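Local atomic coordinates of mutual gliding-motility protein MglA (Myxococcus xanthus DK 1622, PDB entry 6H17), a protein that acts as a small GTPase switch inside the cell, coordinating social and adventurous gliding and controlling the direction and speed of movement. Residues E152-R155 and K156-H160; I107-M110 and E111-M114; E50-R53 and T54-F57; K25-N28 and L29-I32; I122-E126 and Q127-L131. One frame throughout, in Å; residues are numbered along the deposited sequence.

Contact 1: E152-R155 and K156-H160; sequences EEMR and KALNH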
# COMPACT_ATOMS: atom_id res chain seq x y z
N GLU A 152 -5.52 20.26 2.13
CA GLU A 152 -6.95 20.40 1.92
C GLU A 152 -7.31 20.13 0.47
O GLU A 152 -8.33 19.49 0.18
CB GLU A 152 -7.40 21.81 2.32
CG GLU A 152 -8.90 22.01 2.25
CD GLU A 152 -9.33 23.42 2.63
OE1 GLU A 152 -10.55 23.66 2.71
OE2 GLU A 152 -8.44 24.27 2.85
N GLU A 153 -6.49 20.61 -0.47
CA GLU A 153 -6.76 20.36 -1.88
C GLU A 153 -6.54 18.89 -2.25
O GLU A 153 -7.26 18.35 -3.09
CB GLU A 153 -5.90 21.27 -2.75
CG GLU A 153 -6.28 22.71 -2.70
CD GLU A 153 -5.11 23.63 -3.09
OE1 GLU A 153 -5.26 24.84 -2.92
OE2 GLU A 153 -4.05 23.13 -3.52
N MET A 154 -5.55 18.24 -1.63
CA MET A 154 -5.37 16.80 -1.85
C MET A 154 -6.59 16.02 -1.40
O MET A 154 -7.06 15.11 -2.11
CB MET A 154 -4.15 16.30 -1.08
CG MET A 154 -2.81 16.80 -1.60
SD MET A 154 -2.29 16.19 -3.23
CE MET A 154 -1.80 14.54 -2.85
N ARG A 155 -7.14 16.38 -0.24
CA ARG A 155 -8.31 15.70 0.29
C ARG A 155 -9.51 15.92 -0.62
O ARG A 155 -10.24 14.97 -0.94
CB ARG A 155 -8.60 16.24 1.69
CG ARG A 155 -9.84 15.64 2.34
CD ARG A 155 -10.13 16.29 3.70
NE ARG A 155 -8.92 16.36 4.53
CZ ARG A 155 -8.35 17.49 4.96
NH1 ARG A 155 -8.88 18.68 4.69
NH2 ARG A 155 -7.26 17.41 5.70
N LYS A 156 -9.72 17.15 -1.06
CA LYS A 156 -10.85 17.41 -1.94
C LYS A 156 -10.70 16.70 -3.28
O LYS A 156 -11.71 16.29 -3.87
CB LYS A 156 -11.04 18.91 -2.12
CG LYS A 156 -11.52 19.62 -0.86
CD LYS A 156 -11.60 21.12 -1.05
CE LYS A 156 -12.12 21.80 0.21
NZ LYS A 156 -12.07 23.28 0.08
N ALA A 157 -9.48 16.55 -3.77
CA ALA A 157 -9.28 15.91 -5.06
C ALA A 157 -9.34 14.39 -4.99
O ALA A 157 -9.78 13.75 -5.94
CB ALA A 157 -7.93 16.32 -5.64
N LEU A 158 -8.85 13.79 -3.90
CA LEU A 158 -8.56 12.36 -3.87
C LEU A 158 -9.23 11.58 -2.75
O LEU A 158 -9.11 10.35 -2.74
CB LEU A 158 -7.04 12.12 -3.77
CG LEU A 158 -6.20 12.69 -4.90
CD1 LEU A 158 -4.72 12.63 -4.54
CD2 LEU A 158 -6.45 11.98 -6.22
N ASN A 159 -9.88 12.24 -1.80
CA ASN A 159 -10.43 11.54 -0.63
C ASN A 159 -11.87 11.98 -0.38
O ASN A 159 -12.20 12.55 0.65
CB ASN A 159 -9.58 11.77 0.61
CG ASN A 159 -9.96 10.84 1.75
OD1 ASN A 159 -10.77 9.92 1.58
ND2 ASN A 159 -9.38 11.08 2.91
N HIS A 160 -12.74 11.66 -1.34
CA HIS A 160 -14.12 12.12 -1.26
C HIS A 160 -14.89 11.42 -0.15
O HIS A 160 -15.87 11.99 0.36
CB HIS A 160 -14.80 11.87 -2.61
CG HIS A 160 -14.19 12.64 -3.74
ND1 HIS A 160 -14.49 12.39 -5.07
CD2 HIS A 160 -13.29 13.66 -3.75
CE1 HIS A 160 -13.81 13.22 -5.84
NE2 HIS A 160 -13.08 14.00 -5.06
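One face of the Glu-152 carboxylate receives Lys-156 NZ, which stands 53° out of its plane and makes a salt bridge of 3.1 Å with OE1. A second flat group, the imidazole of His-160, is met at its edge, with the backbone O of Lys-156 in the ring plane and Arg-155 O near it. The charged pair illustrates the i to i+4 spacing of a helix. Glu-152 turns CG opposite its backbone N (chi1 -175°), and both extended chains then run side by side in the same direction, Glu-152 CG lying 3.8 Å from Lys-156 CE. On the buried side Met-154 and Leu-158 repeat the pattern without charge, CE meeting CD1 at 3.9 Å. Four successive backbone bonds join the segments; the last, Asn-159 N to Arg-155 O at 2.9 Å, comes where the chain leaves helical geometry. Both residues of that bond also turn to Glu-165: Arg-155 NE in a salt bridge, Asn-159 ND2 in a hydrogen bond beside one to Ile-163 O. The helix is the crossover between strands 136-141 and 165-167, where Met-154 and Leu-158 lie against Tyr-140 and Ile-138, Ala-103 of strand 98-104, and helix 110-125.

Contact 2: I107-M110 and E111-M114; sequences IERM and EANM. With SO4 (sulfate ion), chain D.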
# COMPACT_ATOMS: atom_id res chain seq x y z
N ILE A 107 2.08 19.22 -7.74
CA ILE A 107 0.92 19.67 -8.51
C ILE A 107 0.93 19.09 -9.92
O ILE A 107 -0.12 18.71 -10.46
CB ILE A 107 0.82 21.20 -8.46
CG1 ILE A 107 -0.56 21.68 -8.96
CG2 ILE A 107 1.97 21.86 -9.24
CD1 ILE A 107 -0.87 23.09 -8.52
N GLU A 108 2.12 18.93 -10.51
CA GLU A 108 2.24 18.38 -11.86
C GLU A 108 1.76 16.94 -11.95
O GLU A 108 1.42 16.48 -13.05
CB GLU A 108 3.71 18.46 -12.30
CG GLU A 108 4.26 19.88 -12.44
CD GLU A 108 4.89 20.43 -11.16
OE1 GLU A 108 4.70 19.87 -10.06
OE2 GLU A 108 5.61 21.45 -11.27
N ARG A 109 1.71 16.23 -10.83
CA ARG A 109 1.36 14.82 -10.81
C ARG A 109 -0.07 14.58 -10.38
O ARG A 109 -0.45 13.42 -10.19
CB ARG A 109 2.33 14.05 -9.91
CG ARG A 109 3.77 14.08 -10.43
CD ARG A 109 3.91 13.35 -11.75
NE ARG A 109 3.87 11.90 -11.57
CZ ARG A 109 3.68 11.02 -12.55
NH1 ARG A 109 3.45 11.41 -13.81
NH2 ARG A 109 3.70 9.73 -12.29
N MET A 110 -0.89 15.61 -10.25
CA MET A 110 -2.27 15.39 -9.82
C MET A 110 -3.04 14.54 -10.82
O MET A 110 -3.81 13.67 -10.42
CB MET A 110 -2.99 16.71 -9.54
CG MET A 110 -4.45 16.50 -9.08
SD MET A 110 -4.61 15.44 -7.61
CE MET A 110 -4.26 16.61 -6.29
N GLU A 111 -2.88 14.79 -12.12
CA GLU A 111 -3.60 13.97 -13.09
C GLU A 111 -3.18 12.51 -12.95
O GLU A 111 -4.02 11.62 -13.04
CB GLU A 111 -3.37 14.45 -14.52
CG GLU A 111 -4.27 15.61 -14.93
CD GLU A 111 -4.52 15.66 -16.43
OE1 GLU A 111 -4.19 14.67 -17.12
OE2 GLU A 111 -5.03 16.68 -16.92
N ALA A 112 -1.88 12.27 -12.77
CA ALA A 112 -1.39 10.91 -12.62
C ALA A 112 -1.95 10.27 -11.36
O ALA A 112 -2.30 9.09 -11.37
CB ALA A 112 0.14 10.89 -12.63
N ASN A 113 -2.06 11.04 -10.26
CA ASN A 113 -2.71 10.53 -9.06
C ASN A 113 -4.13 10.09 -9.36
O ASN A 113 -4.56 9.01 -8.97
CB ASN A 113 -2.79 11.61 -7.97
CG ASN A 113 -1.46 11.91 -7.32
OD1 ASN A 113 -0.60 11.04 -7.17
ND2 ASN A 113 -1.31 13.15 -6.86
N MET A 114 -4.89 10.94 -10.07
CA MET A 114 -6.29 10.61 -10.32
C MET A 114 -6.42 9.41 -11.25
O MET A 114 -7.30 8.56 -11.04
CB MET A 114 -6.99 11.81 -10.93
CG MET A 114 -7.13 12.94 -9.97
SD MET A 114 -7.76 14.40 -10.79
CE MET A 114 -8.31 15.31 -9.37
S SO4 D . 3.80 7.78 -15.55
O1 SO4 D . 4.17 7.53 -14.16
O2 SO4 D . 2.69 6.90 -15.91
O3 SO4 D . 3.37 9.16 -15.75
O4 SO4 D . 4.96 7.46 -16.38
O HOH W 1 0.10 14.14 -13.82
O HOH W 2 -1.40 17.13 -13.07
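The guanidinium of Arg-109 lies with the methyl of Ala-112 over the centre of one face, CB standing 3.5 Å above the plane, while a sulfate ion, probably from the crystallisation liquor, sits at its edge. This is the first turn of helix 110-125, with Arg-109 at the N-cap position. The anion is held in a two-pronged grip: NH1 of Arg-109 gives a nearly straight bond of 3.0 Å to sulfate O3, and NH2 of the same group reaches O1 at 2.9 Å. Val-83 N also binds the sulfate, and NH2 has a second partner in Gly-21 O. The Arg-109 chain folds back to reach this place, bending at chi2 (-65°) and again at chi3. Solvent serves the helix start: one water accepts from Ala-112 N and donates to Glu-108 O, and another accepts from Glu-111 N with only a weak bond to that same oxygen. Deeper in the turn, Asn-113 N bonds Arg-109 O at 2.9 Å, whereas the amide ND2 of Asn-113 turns to Asp-104 O at the end of strand 98-104. The side chains of Met-110 and Asn-113 cross at about a right angle, Met-110 SD approaching Asn-113 ND2 to 4.1 Å.

Contact 3: E50-R53 and T54-F57; sequences ETDR and TLFF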
# COMPACT_ATOMS: atom_id res chain seq x y z
N GLU A 50 12.22 -12.62 -15.98
CA GLU A 50 13.14 -12.68 -17.11
C GLU A 50 12.60 -11.94 -18.32
O GLU A 50 13.38 -11.43 -19.14
CB GLU A 50 13.44 -14.13 -17.46
CG GLU A 50 14.22 -14.86 -16.37
CD GLU A 50 15.62 -14.33 -16.23
OE1 GLU A 50 16.15 -13.79 -17.22
OE2 GLU A 50 16.20 -14.44 -15.14
N THR A 51 11.27 -11.85 -18.45
CA THR A 51 10.67 -11.15 -19.59
C THR A 51 10.89 -9.65 -19.52
O THR A 51 10.96 -8.99 -20.56
CB THR A 51 9.17 -11.45 -19.63
OG1 THR A 51 8.97 -12.83 -19.96
CG2 THR A 51 8.46 -10.57 -20.65
N ASP A 52 10.97 -9.08 -18.32
CA ASP A 52 11.24 -7.64 -18.17
C ASP A 52 11.99 -7.47 -16.85
O ASP A 52 11.39 -7.20 -15.80
CB ASP A 52 9.97 -6.81 -18.22
CG ASP A 52 10.25 -5.31 -18.29
OD1 ASP A 52 11.41 -4.90 -18.08
OD2 ASP A 52 9.29 -4.55 -18.56
N ARG A 53 13.31 -7.64 -16.92
CA ARG A 53 14.10 -7.83 -15.72
C ARG A 53 14.21 -6.59 -14.87
O ARG A 53 14.58 -6.69 -13.69
CB ARG A 53 15.54 -8.22 -16.06
CG ARG A 53 15.70 -9.41 -16.93
CD ARG A 53 17.10 -9.34 -17.50
NE ARG A 53 18.06 -9.33 -16.41
CZ ARG A 53 18.42 -10.43 -15.75
NH1 ARG A 53 17.90 -11.60 -16.08
NH2 ARG A 53 19.29 -10.35 -14.75
N THR A 54 13.96 -5.41 -15.44
CA THR A 54 14.07 -4.17 -14.70
C THR A 54 12.72 -3.61 -14.31
O THR A 54 12.64 -2.46 -13.83
CB THR A 54 14.91 -3.14 -15.46
OG1 THR A 54 14.35 -2.91 -16.75
CG2 THR A 54 16.34 -3.63 -15.61
N LEU A 55 11.65 -4.39 -14.45
CA LEU A 55 10.32 -3.95 -14.02
C LEU A 55 10.17 -4.46 -12.60
O LEU A 55 9.73 -5.59 -12.37
CB LEU A 55 9.25 -4.50 -14.95
CG LEU A 55 7.81 -4.11 -14.60
CD1 LEU A 55 7.64 -2.61 -14.67
CD2 LEU A 55 6.85 -4.83 -15.54
N PHE A 56 10.54 -3.63 -11.63
CA PHE A 56 10.68 -4.08 -10.26
C PHE A 56 9.48 -3.72 -9.41
O PHE A 56 8.93 -2.61 -9.51
CB PHE A 56 11.89 -3.43 -9.58
CG PHE A 56 13.21 -3.82 -10.16
CD1 PHE A 56 13.73 -5.09 -9.96
CD2 PHE A 56 13.95 -2.90 -10.89
CE1 PHE A 56 14.95 -5.44 -10.50
CE2 PHE A 56 15.18 -3.25 -11.43
CZ PHE A 56 15.68 -4.53 -11.24
N PHE A 57 9.10 -4.63 -8.54
CA PHE A 57 8.24 -4.29 -7.41
C PHE A 57 8.80 -4.99 -6.17
O PHE A 57 9.71 -5.82 -6.25
CB PHE A 57 6.79 -4.65 -7.67
CG PHE A 57 6.53 -6.11 -7.85
CD1 PHE A 57 6.14 -6.88 -6.78
CD2 PHE A 57 6.71 -6.71 -9.08
CE1 PHE A 57 5.90 -8.22 -6.94
CE2 PHE A 57 6.47 -8.05 -9.25
CZ PHE A 57 6.06 -8.81 -8.19
O HOH W 3 9.21 -8.10 -14.69
O HOH W 4 11.82 -2.21 -17.30
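Thr-54 and Asp-52 share a water in a type I beta turn from Asp-52 to Leu-55, a corner within strand 52-62, part of what corresponds to the interswitch hairpin of Arf-like GTPases. The water donates to Asp-52 OD1 and hydrogen-bonds Thr-54 OG1 at 2.7 Å. That hydroxyl faces it because chi1 of 57° sets OG1 between the backbone N and the carbonyl carbon. Next, Leu-55 closes the turn: its N bonds Asp-52 O at 3.1 Å, straight at the hydrogen (164°) yet from 54° above the carbonyl plane. A second water donates to Asp-52 O and, weakly, to Leu-55 O. The side chain of Leu-55 passes obliquely beside the carboxylate, CB lying 3.6 Å from Asp-52 CG, before meeting Pro-80, Tyr-85 and Ser-88. With an alanine in place of Asp-52, the shared water would probably lose its anchor at OD1 and Thr-54 OG1 would be left freer to turn. Phe-56 then swings its ring back over the turn, Thr-54 C lying 3.6 Å above one face toward the rim. The same ring approaches Arg-53 O obliquely, CE1 coming within 3.4 Å of this oxygen, which accepts a hydrogen bond from Ser-48 OG. With Phe-57 the strand is established: its backbone is hydrogen-bonded to that of Leu-47, and its side chain also touches Leu-47.

Contact 4: K25-N28 and L29-I32; sequences KTTN and LQYI. With MG (magnesium ion), chain B; GSP (5'-guanosine-diphosphate-monothiophosphate), chain C.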
# COMPACT_ATOMS: atom_id res chain seq x y z
N LYS A 25 6.16 4.57 -3.42
CA LYS A 25 5.77 3.27 -2.88
C LYS A 25 6.98 2.48 -2.37
O LYS A 25 7.01 2.04 -1.21
CB LYS A 25 5.03 2.46 -3.95
CG LYS A 25 3.76 3.13 -4.46
CD LYS A 25 3.09 2.41 -5.63
CE LYS A 25 3.92 2.35 -6.89
NZ LYS A 25 4.11 3.65 -7.58
N THR A 26 7.98 2.29 -3.23
CA THR A 26 9.18 1.58 -2.84
C THR A 26 9.84 2.26 -1.65
O THR A 26 10.29 1.58 -0.72
CB THR A 26 10.13 1.50 -4.04
OG1 THR A 26 9.52 0.69 -5.06
CG2 THR A 26 11.49 0.90 -3.65
N THR A 27 9.88 3.60 -1.65
CA THR A 27 10.52 4.34 -0.56
C THR A 27 9.83 4.06 0.77
O THR A 27 10.49 3.93 1.80
CB THR A 27 10.48 5.83 -0.88
OG1 THR A 27 11.18 6.09 -2.09
CG2 THR A 27 11.15 6.66 0.22
N ASN A 28 8.49 3.96 0.76
CA ASN A 28 7.78 3.59 1.98
C ASN A 28 8.31 2.27 2.54
O ASN A 28 8.62 2.16 3.73
CB ASN A 28 6.27 3.47 1.72
CG ASN A 28 5.49 4.74 2.02
OD1 ASN A 28 4.95 4.89 3.12
ND2 ASN A 28 5.36 5.61 1.04
N LEU A 29 8.37 1.23 1.70
CA LEU A 29 8.83 -0.07 2.18
C LEU A 29 10.29 -0.05 2.62
O LEU A 29 10.66 -0.74 3.57
CB LEU A 29 8.58 -1.16 1.15
CG LEU A 29 7.21 -1.85 1.25
CD1 LEU A 29 6.06 -0.91 1.01
CD2 LEU A 29 7.14 -3.06 0.33
N GLN A 30 11.13 0.73 1.94
CA GLN A 30 12.53 0.84 2.34
C GLN A 30 12.64 1.44 3.74
O GLN A 30 13.44 0.97 4.57
CB GLN A 30 13.31 1.67 1.32
CG GLN A 30 13.48 0.95 -0.00
CD GLN A 30 14.02 1.78 -1.17
OE1 GLN A 30 13.82 3.00 -1.27
NE2 GLN A 30 14.67 1.08 -2.10
N TYR A 31 11.87 2.49 4.03
CA TYR A 31 11.91 3.09 5.36
C TYR A 31 11.40 2.11 6.40
O TYR A 31 12.00 1.94 7.47
CB TYR A 31 11.08 4.38 5.39
CG TYR A 31 11.26 5.11 6.70
CD1 TYR A 31 12.32 5.98 6.88
CD2 TYR A 31 10.43 4.85 7.79
CE1 TYR A 31 12.55 6.58 8.10
CE2 TYR A 31 10.63 5.48 9.00
CZ TYR A 31 11.70 6.33 9.15
OH TYR A 31 11.94 6.96 10.35
N ILE A 32 10.27 1.45 6.11
CA ILE A 32 9.72 0.44 7.02
C ILE A 32 10.77 -0.62 7.32
O ILE A 32 11.02 -0.98 8.49
CB ILE A 32 8.43 -0.17 6.45
CG1 ILE A 32 7.33 0.89 6.38
CG2 ILE A 32 7.97 -1.33 7.32
CD1 ILE A 32 6.16 0.50 5.48
MG MG B . 8.93 1.21 -7.01
PG GSP C . 7.48 3.01 -9.39
O3B GSP C . 7.79 4.21 -8.28
S1G GSP C . 8.06 3.69 -11.04
O2G GSP C . 8.23 1.77 -8.87
O3G GSP C . 5.97 2.78 -9.31
PB GSP C . 7.70 4.24 -6.70
O1B GSP C . 6.36 4.70 -6.27
O2B GSP C . 8.17 2.96 -6.12
PA GSP C . 10.03 5.43 -5.46
O1A GSP C . 9.68 5.08 -4.09
O2A GSP C . 11.10 4.66 -6.11
O3A GSP C . 8.74 5.43 -6.38
O5' GSP C . 10.36 6.99 -5.45
C5' GSP C . 10.69 7.66 -6.65
C4' GSP C . 11.57 8.87 -6.36
O4' GSP C . 10.85 9.80 -5.53
C3' GSP C . 12.82 8.49 -5.61
O3' GSP C . 13.91 9.27 -6.08
C2' GSP C . 12.53 8.85 -4.15
O2' GSP C . 13.65 9.16 -3.37
C1' GSP C . 11.61 10.05 -4.36
N9 GSP C . 10.70 10.31 -3.25
C8 GSP C . 9.87 9.40 -2.67
N7 GSP C . 9.18 9.99 -1.67
C5 GSP C . 9.59 11.29 -1.62
C6 GSP C . 9.24 12.36 -0.79
O6 GSP C . 8.40 12.32 0.14
N1 GSP C . 9.89 13.53 -1.03
C2 GSP C . 10.81 13.69 -2.03
N2 GSP C . 11.38 14.87 -2.20
N3 GSP C . 11.17 12.67 -2.84
C4 GSP C . 10.55 11.50 -2.60
O HOH W 5 7.08 0.19 -6.75
O HOH W 6 9.80 -0.51 -7.68
O HOH W 7 10.76 2.17 -7.25
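Thr-26 binds the magnesium ion through OG1 at 2.1 Å, at the start of the helix into which the P-loop (Walker A motif) of this small GTPase runs, one turn before the Gln-30 whose backbone N bonds Thr-26 O. Three waters and the nucleotide oxygens O2B and O2G complete six ligands, and Asp-58 OD2, hydrogen-bonded to the same hydroxyl, positions it from the second shell. Lys-25 spans the beta and gamma phosphates of the GTP analogue: NZ bonds O3G at 2.7 Å and O1B at 2.8 Å, with a third bond to Gly-19 O. Two successive bends, chi3 -64° and chi4 -69°, curl the lysine round the phosphates. The backbone joins in, with Lys-25 N on O1B and Thr-26 N on O2B. Thr-27 grips the alpha phosphate twice, OG1 donating to O1A at 2.7 Å and N to the same oxygen at 2.9 Å. Beyond the phosphates the helix carries on; its first bond between the segments, Leu-29 N to Lys-25 O, is weak. Asn-28 ND2 is held by Gly-24 O and Gln-139 OE1. Outermost, Leu-29 and Ile-32 pack on Leu-60 of strand 52-62, and Ile-32 also meets Val-176 and Leu-180 of helix 176-193. Asn-28 O takes a bond of 3.0 Å from Ile-32 N, while Ile-32 CG1 presses to 3.2 Å from that oxygen.

Contact 5: I122-E126 and Q127-L131; sequences INLAE and QGYDL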
# COMPACT_ATOMS: atom_id res chain seq x y z
N ILE A 122 -10.90 0.33 -10.67
CA ILE A 122 -11.27 -0.56 -11.76
C ILE A 122 -10.64 -1.93 -11.59
O ILE A 122 -11.30 -2.95 -11.79
CB ILE A 122 -10.87 0.09 -13.11
CG1 ILE A 122 -11.71 1.32 -13.41
CG2 ILE A 122 -10.92 -0.96 -14.23
CD1 ILE A 122 -13.17 1.04 -13.69
N ASN A 123 -9.37 -1.98 -11.22
CA ASN A 123 -8.71 -3.27 -11.08
C ASN A 123 -9.30 -4.07 -9.93
O ASN A 123 -9.43 -5.29 -10.03
CB ASN A 123 -7.20 -3.09 -10.92
CG ASN A 123 -6.53 -2.82 -12.25
OD1 ASN A 123 -7.10 -3.05 -13.32
ND2 ASN A 123 -5.31 -2.34 -12.21
N LEU A 124 -9.65 -3.40 -8.83
CA LEU A 124 -10.35 -4.11 -7.76
C LEU A 124 -11.68 -4.66 -8.26
O LEU A 124 -12.01 -5.82 -8.00
CB LEU A 124 -10.53 -3.21 -6.54
CG LEU A 124 -9.24 -2.92 -5.77
CD1 LEU A 124 -9.47 -1.85 -4.75
CD2 LEU A 124 -8.71 -4.18 -5.09
N ALA A 125 -12.44 -3.87 -9.03
CA ALA A 125 -13.70 -4.37 -9.58
C ALA A 125 -13.48 -5.55 -10.52
O ALA A 125 -14.29 -6.49 -10.56
CB ALA A 125 -14.44 -3.24 -10.30
N GLU A 126 -12.41 -5.52 -11.31
CA GLU A 126 -12.13 -6.59 -12.26
C GLU A 126 -11.63 -7.88 -11.62
O GLU A 126 -11.41 -8.86 -12.37
CB GLU A 126 -11.12 -6.13 -13.30
CG GLU A 126 -11.75 -5.09 -14.18
CD GLU A 126 -10.80 -4.45 -15.15
OE1 GLU A 126 -11.27 -3.73 -16.04
OE2 GLU A 126 -9.56 -4.64 -15.01
N GLN A 127 -11.42 -7.92 -10.30
CA GLN A 127 -11.17 -9.17 -9.60
C GLN A 127 -12.25 -9.43 -8.56
O GLN A 127 -12.09 -10.30 -7.70
CB GLN A 127 -9.77 -9.21 -9.01
CG GLN A 127 -9.52 -8.21 -7.93
CD GLN A 127 -8.15 -8.34 -7.29
OE1 GLN A 127 -7.15 -8.59 -7.96
NE2 GLN A 127 -8.10 -8.20 -5.98
N GLY A 128 -13.37 -8.70 -8.65
CA GLY A 128 -14.51 -8.94 -7.78
C GLY A 128 -14.50 -8.20 -6.47
O GLY A 128 -15.33 -8.50 -5.60
N TYR A 129 -13.58 -7.26 -6.28
CA TYR A 129 -13.48 -6.50 -5.05
C TYR A 129 -14.12 -5.13 -5.26
O TYR A 129 -14.50 -4.76 -6.38
CB TYR A 129 -12.00 -6.34 -4.65
CG TYR A 129 -11.29 -7.63 -4.22
CD1 TYR A 129 -11.50 -8.85 -4.86
CD2 TYR A 129 -10.37 -7.60 -3.18
CE1 TYR A 129 -10.84 -10.00 -4.45
CE2 TYR A 129 -9.70 -8.74 -2.77
CZ TYR A 129 -9.93 -9.94 -3.40
OH TYR A 129 -9.26 -11.07 -2.98
N ASP A 130 -14.22 -4.36 -4.17
CA ASP A 130 -14.80 -3.01 -4.17
C ASP A 130 -13.94 -2.11 -3.30
O ASP A 130 -13.81 -2.36 -2.09
CB ASP A 130 -16.24 -3.06 -3.64
CG ASP A 130 -16.93 -1.70 -3.62
OD1 ASP A 130 -16.30 -0.68 -3.95
OD2 ASP A 130 -18.13 -1.66 -3.28
N LEU A 131 -13.34 -1.06 -3.89
CA LEU A 131 -12.50 -0.14 -3.13
C LEU A 131 -13.25 0.50 -1.96
O LEU A 131 -12.63 0.85 -0.95
CB LEU A 131 -11.95 0.96 -4.05
CG LEU A 131 -11.02 1.98 -3.42
CD1 LEU A 131 -9.84 1.29 -2.75
CD2 LEU A 131 -10.53 2.97 -4.46
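Leu-124 O is gripped by two amides on opposite faces of its carbonyl plane: Tyr-129 N at 2.7 Å and Gln-127 N at 3.2 Å. Neither lies in the plane; the tyrosine donor stands 38° out of it and the glutamine donor 64°. A third bond, Gly-128 N to Ala-125 O at 3.1 Å, closes a type I turn. Together the tyrosine and glycine bonds define a Schellman motif, which ends helix 110-125 with Gly-128 as the C-prime residue. The positive phi there, 88°, would force a side chain against the preceding carbonyl oxygen. The reversal brings apolar groups over Leu-124, whose CD1 meets Leu-131 CD1 at 3.7 Å and whose CB lies 3.9 Å from Tyr-129 CB. Replacing Leu-124 with an alanine would probably leave a gap between Leu-131 and Val-96 and deprive Tyr-129 of part of its support. With CG between its backbone N and carbonyl carbon and the chain extended beyond, Gln-127 runs alongside Leu-124 and places NE2 3.4 Å above the centre of the Tyr-129 ring, while the same amide donates to Leu-93 O. Glu-126 OE2 forms a salt bridge with Lys-90; Ala-125 CA makes a C-H...O contact of 3.3 Å with Tyr-129 O.

In the fold
Of the five, contacts 1 and 2 touch directly: Met-110 CE lies 3.7 Å from Met-154 SD and 3.7 Å from Ala-157 CB, which knits the start of helix 110-125 to helix 151-158. Contact 5 ends the same helix that contact 2 begins, their centres about 22 Å apart. Contact 4 holds the phosphates and magnesium ion, and contacts 2 and 3 come near them. The Arg-109 side chain of contact 2 comes within about 8 Å of the nucleotide, and the Phe-56 side chain of contact 3 within about 6 Å of both nucleotide and metal. Contact 5 lies across the chain's centre from contact 4, about 25 Å between centres, and its Asn-123 side chain stays about 13 Å from the nucleotide.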